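Local structure of endonuclease and methylase LlaGI (Lactococcus lactis, 5FFJ) at residues P1045-N1050 with K1259-I1264. The protein recognises a specific DNA sequence, probably methylating it and, in the intact Type ISP enzyme, driving cleavage of unmodified DNA with a helicase-like ATPase. Residues are numbered along the deposited sequence; the frame is centred on the assembly and turned at random.
Sequences PLADEN and KDLPRI
Arg1263 sets out with CG beside the backbone N and anti to the carbonyl carbon (chi1 -55°), then bends at chi3, and this turn brings its guanidinium to Glu1049. The glutamate reaches back with an extended chain, and the two side chains cross at about a right angle. Both carboxylate oxygens converge on one nitrogen: Arg1263 NH2 lies 2.7 Å from Glu1049 OE1 and 2.9 Å from Glu1049 OE2. The carboxylate and guanidinium planes are 48° apart, both hydrogen bonds to the shared nitrogen are bent and weak, and the salt bridge is not the flat two-nitrogen pairing. Pro1045 CB lies over one face of the guanidinium, offset toward its rim, 3.7 Å from Arg1263 NH2, while Arg1263 NH1 makes a weak hydrogen bond to Tyr1043 O. Immediately next along both segments the contact turns apolar. Leu1046, its CG swung beside its own carbonyl carbon, sends CD1 to within 3.9 Å of Ile1264 CD1 and CD2 to within 4.0 Å of Pro1262 CB. Val1240 and Leu1213 also touch Leu1046, packing the loop after strand 1044-1045 against helix 1234-1243 and strand 1210-1214; segment 1259-1264 lies within the C-terminal specificity domain. More loosely, Ala1047 CB approaches Leu1261 CD2 at 4.4 Å. Replacing Arg1263 with a leucine would probably leave Glu1049 without its cationic mate and Tyr1043 O without this donor, letting the glutamate chain turn more readily. The contact thus pairs a buried leucine anchor with an ion pair at the protein surface, where Glu1049 is exposed. The ion pair probably adds electrostatic attraction rather than strict directional control, since a single nitrogen serves both oxygens through bent bonds, and water would be expected to screen part of that attraction.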
# COMPACT_ATOMS: atom_id res chain seq x y z
N PRO A 1045 -22.98 28.59 27.57
CA PRO A 1045 -22.30 28.19 26.34
C PRO A 1045 -21.08 29.06 26.05
O PRO A 1045 -21.04 30.21 26.48
CB PRO A 1045 -23.37 28.38 25.27
CG PRO A 1045 -24.27 29.41 25.82
CD PRO A 1045 -24.30 29.18 27.30
N LEU A 1046 -20.12 28.51 25.33
CA LEU A 1046 -18.86 29.21 25.08
C LEU A 1046 -18.98 30.10 23.84
O LEU A 1046 -18.38 31.18 23.79
CB LEU A 1046 -17.73 28.20 24.92
CG LEU A 1046 -16.28 28.64 25.18
CD1 LEU A 1046 -16.14 29.41 26.48
CD2 LEU A 1046 -15.40 27.40 25.21
N ALA A 1047 -19.76 29.66 22.86
CA ALA A 1047 -19.95 30.43 21.63
C ALA A 1047 -21.16 29.96 20.84
O ALA A 1047 -21.72 28.90 21.11
CB ALA A 1047 -18.70 30.35 20.77
N ASP A 1048 -21.56 30.77 19.86
CA ASP A 1048 -22.58 30.42 18.88
C ASP A 1048 -24.00 30.32 19.45
O ASP A 1048 -24.92 29.92 18.74
CB ASP A 1048 -22.23 29.10 18.19
CG ASP A 1048 -20.84 29.12 17.57
OD1 ASP A 1048 -20.33 30.22 17.28
OD2 ASP A 1048 -20.26 28.03 17.38
N GLU A 1049 -24.17 30.68 20.72
CA GLU A 1049 -25.49 30.71 21.34
C GLU A 1049 -25.75 32.06 22.00
O GLU A 1049 -24.86 32.90 22.08
CB GLU A 1049 -25.63 29.59 22.38
CG GLU A 1049 -25.47 28.18 21.81
CD GLU A 1049 -25.75 27.10 22.83
OE1 GLU A 1049 -26.31 27.41 23.90
OE2 GLU A 1049 -25.40 25.93 22.57
N ASN A 1050 -26.99 32.27 22.45
CA ASN A 1050 -27.32 33.49 23.18
C ASN A 1050 -26.58 33.56 24.51
O ASN A 1050 -26.42 32.55 25.19
CB ASN A 1050 -28.83 33.58 23.43
CG ASN A 1050 -29.62 33.83 22.15
OD1 ASN A 1050 -29.08 34.30 21.16
ND2 ASN A 1050 -30.91 33.51 22.19
N LYS A 1259 -17.22 15.47 22.98
CA LYS A 1259 -18.25 15.38 21.95
C LYS A 1259 -18.87 16.72 21.56
O LYS A 1259 -19.72 16.78 20.67
CB LYS A 1259 -19.34 14.40 22.40
CG LYS A 1259 -18.85 12.97 22.51
CD LYS A 1259 -19.95 12.00 22.87
CE LYS A 1259 -19.57 10.59 22.48
NZ LYS A 1259 -20.32 9.56 23.24
N ASP A 1260 -18.46 17.79 22.22
CA ASP A 1260 -18.93 19.13 21.86
C ASP A 1260 -18.10 20.22 22.52
O ASP A 1260 -17.35 19.96 23.46
CB ASP A 1260 -20.41 19.29 22.23
CG ASP A 1260 -21.06 20.49 21.57
OD1 ASP A 1260 -20.53 21.62 21.71
OD2 ASP A 1260 -22.11 20.32 20.92
N LEU A 1261 -18.23 21.43 21.99
CA LEU A 1261 -17.52 22.59 22.52
C LEU A 1261 -17.84 22.78 24.00
O LEU A 1261 -18.99 22.62 24.40
CB LEU A 1261 -17.93 23.84 21.72
CG LEU A 1261 -16.97 25.03 21.65
CD1 LEU A 1261 -15.62 24.62 21.08
CD2 LEU A 1261 -17.60 26.11 20.79
N PRO A 1262 -16.82 23.10 24.82
CA PRO A 1262 -17.02 23.20 26.27
C PRO A 1262 -18.11 24.17 26.70
O PRO A 1262 -18.44 25.11 25.97
CB PRO A 1262 -15.66 23.69 26.78
CG PRO A 1262 -14.69 23.25 25.75
CD PRO A 1262 -15.41 23.32 24.45
N ARG A 1263 -18.67 23.92 27.88
CA ARG A 1263 -19.61 24.84 28.52
C ARG A 1263 -19.08 25.16 29.91
O ARG A 1263 -18.80 24.27 30.71
CB ARG A 1263 -21.01 24.23 28.61
CG ARG A 1263 -21.57 23.77 27.28
CD ARG A 1263 -23.03 23.34 27.40
NE ARG A 1263 -23.84 23.88 26.31
CZ ARG A 1263 -24.73 24.87 26.44
NH1 ARG A 1263 -24.95 25.45 27.62
NH2 ARG A 1263 -25.40 25.28 25.38
N ILE A 1264 -18.94 26.45 30.20
CA ILE A 1264 -18.37 26.91 31.46
C ILE A 1264 -19.46 27.17 32.50
O ILE A 1264 -20.38 27.94 32.24
CB ILE A 1264 -17.53 28.19 31.25
CG1 ILE A 1264 -16.12 27.83 30.78
CG2 ILE A 1264 -17.43 29.00 32.54
CD1 ILE A 1264 -16.07 26.96 29.55